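Local coordinates for putative GGDEF domain membrane protein (Pseudomonas fluorescens, PDB 5EUH) that probably makes the second messenger cyclic di-GMP from two GTP molecules, this chain being the GGDEF domain of the membrane-bound diguanylate cyclase, with cyclic di-GMP bound, at residues 122-130 with 141-149. Residues are numbered along the deposited sequence; the frame is centred on the assembly and turned at random.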
ATOM      1  N   THR A 122       5.923  11.342  -4.822  1.00 46.79           N
ATOM      2  CA  THR A 122       6.424  10.363  -3.870  1.00 45.29           C
ATOM      3  C   THR A 122       5.246   9.734  -3.140  1.00 43.67           C
ATOM      4  O   THR A 122       4.105  10.191  -3.243  1.00 43.80           O
ATOM      5  CB  THR A 122       7.392  10.989  -2.862  1.00 45.78           C
ATOM      6  OG1 THR A 122       6.721  12.020  -2.129  1.00 46.17           O
ATOM      7  CG2 THR A 122       8.607  11.580  -3.566  1.00 47.51           C
ATOM      8  N   VAL A 123       5.535   8.669  -2.397  1.00 42.28           N
ATOM      9  CA  VAL A 123       4.537   7.972  -1.596  1.00 40.81           C
ATOM     10  C   VAL A 123       5.131   7.666  -0.230  1.00 40.10           C
ATOM     11  O   VAL A 123       6.347   7.522  -0.075  1.00 40.40           O
ATOM     12  CB  VAL A 123       4.046   6.666  -2.268  1.00 39.82           C
ATOM     13  CG1 VAL A 123       3.258   6.971  -3.532  1.00 40.59           C
ATOM     14  CG2 VAL A 123       5.218   5.741  -2.566  1.00 39.61           C
ATOM     15  N   SER A 124       4.257   7.570   0.765  1.00 39.32           N
ATOM     16  CA  SER A 124       4.625   7.147   2.106  1.00 38.64           C
ATOM     17  C   SER A 124       3.983   5.795   2.383  1.00 37.21           C
ATOM     18  O   SER A 124       2.843   5.548   1.980  1.00 36.79           O
ATOM     19  CB  SER A 124       4.182   8.174   3.151  1.00 39.16           C
ATOM     20  OG  SER A 124       4.664   9.466   2.828  1.00 40.63           O
ATOM     21  N   ILE A 125       4.718   4.917   3.059  1.00 36.60           N
ATOM     22  CA  ILE A 125       4.318   3.525   3.222  1.00 35.41           C
ATOM     23  C   ILE A 125       4.450   3.137   4.687  1.00 34.97           C
ATOM     24  O   ILE A 125       5.481   3.398   5.315  1.00 35.47           O
ATOM     25  CB  ILE A 125       5.164   2.588   2.335  1.00 35.26           C
ATOM     26  CG1 ILE A 125       4.964   2.927   0.856  1.00 35.84           C
ATOM     27  CG2 ILE A 125       4.799   1.137   2.586  1.00 34.16           C
ATOM     28  CD1 ILE A 125       5.813   2.105  -0.077  1.00 35.96           C
ATOM     29  N   GLY A 126       3.411   2.516   5.224  1.00 34.20           N
ATOM     30  CA  GLY A 126       3.452   1.932   6.559  1.00 33.82           C
ATOM     31  C   GLY A 126       3.252   0.447   6.487  1.00 32.91           C
ATOM     32  O   GLY A 126       2.428  -0.048   5.709  1.00 32.44           O
ATOM     33  N   ILE A 127       4.004  -0.297   7.303  1.00 33.75           N
ATOM     34  CA  ILE A 127       4.016  -1.751   7.276  1.00 33.03           C
ATOM     35  C   ILE A 127       3.699  -2.284   8.665  1.00 42.83           C
ATOM     36  O   ILE A 127       4.244  -1.803   9.665  1.00 32.53           O
ATOM     37  CB  ILE A 127       5.376  -2.303   6.796  1.00 34.02           C
ATOM     38  CG1 ILE A 127       5.845  -1.588   5.530  1.00 32.77           C
ATOM     39  CG2 ILE A 127       5.294  -3.806   6.572  1.00 31.70           C
ATOM     40  CD1 ILE A 127       7.074  -2.206   4.919  1.00 33.06           C
ATOM     41  N   SER A 128       2.821  -3.282   8.723  1.00 35.29           N
ATOM     42  CA  SER A 128       2.610  -4.090   9.915  1.00 34.98           C
ATOM     43  C   SER A 128       2.695  -5.558   9.518  1.00 30.84           C
ATOM     44  O   SER A 128       2.524  -5.914   8.352  1.00 30.48           O
ATOM     45  CB  SER A 128       1.264  -3.794  10.585  1.00 31.34           C
ATOM     46  OG  SER A 128       0.184  -4.161   9.751  1.00 30.86           O
ATOM     47  N   THR A 129       2.966  -6.414  10.501  1.00 30.99           N
ATOM     48  CA  THR A 129       3.209  -7.825  10.221  1.00 30.75           C
ATOM     49  C   THR A 129       2.783  -8.672  11.407  1.00 34.18           C
ATOM     50  O   THR A 129       3.224  -8.434  12.535  1.00 39.09           O
ATOM     51  CB  THR A 129       4.686  -8.080   9.913  1.00 37.20           C
ATOM     52  OG1 THR A 129       5.109  -7.231   8.841  1.00 31.07           O
ATOM     53  CG2 THR A 129       4.909  -9.533   9.524  1.00 32.74           C
ATOM     54  N   TRP A 130       1.940  -9.667  11.144  1.00 30.62           N
ATOM     55  CA  TRP A 130       1.561 -10.651  12.147  1.00 31.00           C
ATOM     56  C   TRP A 130       2.463 -11.870  12.014  1.00 31.12           C
ATOM     57  O   TRP A 130       2.727 -12.330  10.901  1.00 34.10           O
ATOM     58  CB  TRP A 130       0.095 -11.056  11.984  1.00 34.82           C
ATOM     59  CG  TRP A 130      -0.334 -12.138  12.920  1.00 41.15           C
ATOM     60  CD1 TRP A 130      -0.891 -11.979  14.152  1.00 40.10           C
ATOM     61  CD2 TRP A 130      -0.242 -13.549  12.700  1.00 41.66           C
ATOM     62  NE1 TRP A 130      -1.149 -13.202  14.717  1.00 39.75           N
ATOM     63  CE2 TRP A 130      -0.760 -14.185  13.844  1.00 42.64           C
ATOM     64  CE3 TRP A 130       0.229 -14.340  11.647  1.00 30.95           C
ATOM     65  CZ2 TRP A 130      -0.821 -15.569  13.964  1.00 32.29           C
ATOM     66  CZ3 TRP A 130       0.171 -15.710  11.770  1.00 31.31           C
ATOM     67  CH2 TRP A 130      -0.350 -16.312  12.918  1.00 31.97           C
ATOM     68  N   LEU A 141      -3.690  -5.249  13.818  1.00 37.11           N
ATOM     69  CA  LEU A 141      -2.794  -5.344  12.671  1.00 31.48           C
ATOM     70  C   LEU A 141      -3.038  -4.204  11.690  1.00 31.39           C
ATOM     71  O   LEU A 141      -2.090  -3.587  11.191  1.00 31.36           O
ATOM     72  CB  LEU A 141      -2.977  -6.694  11.980  1.00 30.93           C
ATOM     73  CG  LEU A 141      -2.028  -6.992  10.820  1.00 30.42           C
ATOM     74  CD1 LEU A 141      -0.651  -7.354  11.344  1.00 30.58           C
ATOM     75  CD2 LEU A 141      -2.582  -8.095   9.946  1.00 30.01           C
ATOM     76  N   LEU A 142      -4.307  -3.918  11.395  1.00 31.49           N
ATOM     77  CA  LEU A 142      -4.630  -2.791  10.528  1.00 31.62           C
ATOM     78  C   LEU A 142      -4.267  -1.468  11.186  1.00 37.13           C
ATOM     79  O   LEU A 142      -3.839  -0.526  10.508  1.00 39.78           O
ATOM     80  CB  LEU A 142      -6.114  -2.817  10.170  1.00 31.77           C
ATOM     81  CG  LEU A 142      -6.558  -3.855   9.141  1.00 31.26           C
ATOM     82  CD1 LEU A 142      -7.878  -4.481   9.552  1.00 33.17           C
ATOM     83  CD2 LEU A 142      -6.682  -3.203   7.775  1.00 31.26           C
ATOM     84  N   PHE A 143      -4.434  -1.379  12.507  1.00 40.11           N
ATOM     85  CA  PHE A 143      -4.117  -0.143  13.214  1.00 33.68           C
ATOM     86  C   PHE A 143      -2.627   0.164  13.150  1.00 33.68           C
ATOM     87  O   PHE A 143      -2.231   1.321  12.978  1.00 44.83           O
ATOM     88  CB  PHE A 143      -4.586  -0.238  14.666  1.00 34.42           C
ATOM     89  CG  PHE A 143      -4.495   1.056  15.423  1.00 35.48           C
ATOM     90  CD1 PHE A 143      -3.336   1.402  16.098  1.00 35.95           C
ATOM     91  CD2 PHE A 143      -5.573   1.920  15.471  1.00 36.16           C
ATOM     92  CE1 PHE A 143      -3.253   2.589  16.795  1.00 37.07           C
ATOM     93  CE2 PHE A 143      -5.494   3.107  16.169  1.00 37.28           C
ATOM     94  CZ  PHE A 143      -4.333   3.442  16.831  1.00 37.73           C
ATOM     95  N   ALA A 144      -1.784  -0.862  13.287  1.00 36.67           N
ATOM     96  CA  ALA A 144      -0.344  -0.636  13.282  1.00 39.15           C
ATOM     97  C   ALA A 144       0.157  -0.181  11.918  1.00 40.00           C
ATOM     98  O   ALA A 144       1.189   0.492  11.833  1.00 33.53           O
ATOM     99  CB  ALA A 144       0.386  -1.903  13.720  1.00 33.13           C
ATOM    100  N   ALA A 145      -0.550  -0.534  10.845  1.00 32.50           N
ATOM    101  CA  ALA A 145      -0.097  -0.148   9.514  1.00 32.37           C
ATOM    102  C   ALA A 145      -0.470   1.292   9.187  1.00 33.04           C
ATOM    103  O   ALA A 145       0.327   2.018   8.585  1.00 33.43           O
ATOM    104  CB  ALA A 145      -0.664  -1.101   8.465  1.00 31.68           C
ATOM    105  N   ASP A 146      -1.671   1.723   9.576  1.00 33.88           N
ATOM    106  CA  ASP A 146      -2.049   3.120   9.386  1.00 34.48           C
ATOM    107  C   ASP A 146      -1.243   4.038  10.294  1.00 37.65           C
ATOM    108  O   ASP A 146      -0.892   5.156   9.902  1.00 35.70           O
ATOM    109  CB  ASP A 146      -3.541   3.303   9.643  1.00 34.38           C
ATOM    110  CG  ASP A 146      -4.389   2.898   8.456  1.00 56.41           C
ATOM    111  OD1 ASP A 146      -3.858   2.859   7.326  1.00 57.35           O
ATOM    112  OD2 ASP A 146      -5.596   2.638   8.649  1.00 55.40           O
ATOM    113  N   LYS A 147      -0.950   3.588  11.515  1.00 35.03           N
ATOM    114  CA  LYS A 147      -0.125   4.391  12.410  1.00 35.96           C
ATOM    115  C   LYS A 147       1.284   4.553  11.858  1.00 40.77           C
ATOM    116  O   LYS A 147       1.847   5.651  11.886  1.00 43.77           O
ATOM    117  CB  LYS A 147      -0.085   3.768  13.805  1.00 36.13           C
ATOM    118  CG  LYS A 147       0.760   4.547  14.802  1.00 39.88           C
ATOM    119  CD  LYS A 147       0.699   3.912  16.179  1.00 42.72           C
ATOM    120  CE  LYS A 147       1.581   4.637  17.176  1.00 38.85           C
ATOM    121  NZ  LYS A 147       1.477   4.017  18.521  1.00 41.66           N
ATOM    122  N   ALA A 148       1.870   3.469  11.347  1.00 35.24           N
ATOM    123  CA  ALA A 148       3.186   3.569  10.724  1.00 35.42           C
ATOM    124  C   ALA A 148       3.136   4.437   9.475  1.00 35.71           C
ATOM    125  O   ALA A 148       4.107   5.131   9.152  1.00 36.44           O
ATOM    126  CB  ALA A 148       3.713   2.175  10.395  1.00 34.58           C
ATOM    127  N   LEU A 149       2.012   4.410   8.756  1.00 43.40           N
ATOM    128  CA  LEU A 149       1.840   5.318   7.628  1.00 37.23           C
ATOM    129  C   LEU A 149       1.760   6.759   8.104  1.00 37.00           C
ATOM    130  O   LEU A 149       2.285   7.669   7.452  1.00 42.15           O
ATOM    131  CB  LEU A 149       0.585   4.947   6.841  1.00 35.29           C
ATOM    132  CG  LEU A 149       0.126   5.931   5.764  1.00 36.00           C
ATOM    133  CD1 LEU A 149       1.194   6.095   4.699  1.00 36.36           C
ATOM    134  CD2 LEU A 149      -1.186   5.472   5.153  1.00 35.57           C
TER
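Ser124 meets the helix through its CB, which faces CD1 of Leu149; its hydroxyl is instead hydrogen-bonded to Asp41. Because the Leu149 side chain swings out opposite its own amide N (chi1 170°), CD1 extends along the strand to Ser124 CB and the Ser124 carbonyl. Ile125, like Ile127 further on, points to the other face, onto Ala101 of helix 94-109. At Gly126 backbone packs on backbone: its CA lies 3.6 Å from Leu149 N and 3.7 Å from Ala145 O, while Ala148 CB closes over it at 3.9 Å. Ser128 sits over the helix, its CB 3.8 Å from Ala144 CB. With chi1 at 65° its OG donates to Leu141 O (2.8 Å), reaching it 33° from the carbonyl plane; Ala145 CB lies beside the same hydroxyl. This carbonyl also receives a weak helical bond from Ala145 N. Leu141 CD1 reaches the backbone N of Trp130 and touches its CB at 3.8 Å, whereas the indole ring turns away to meet Trp23 edge-to-face. Helix 138-154, roughly antiparallel to strand 123-130 with segment axes 5.9 Å apart at closest, thus covers one face of it in the beta-alpha-beta unit completed by strand 160-162, part of the GGDEF fold.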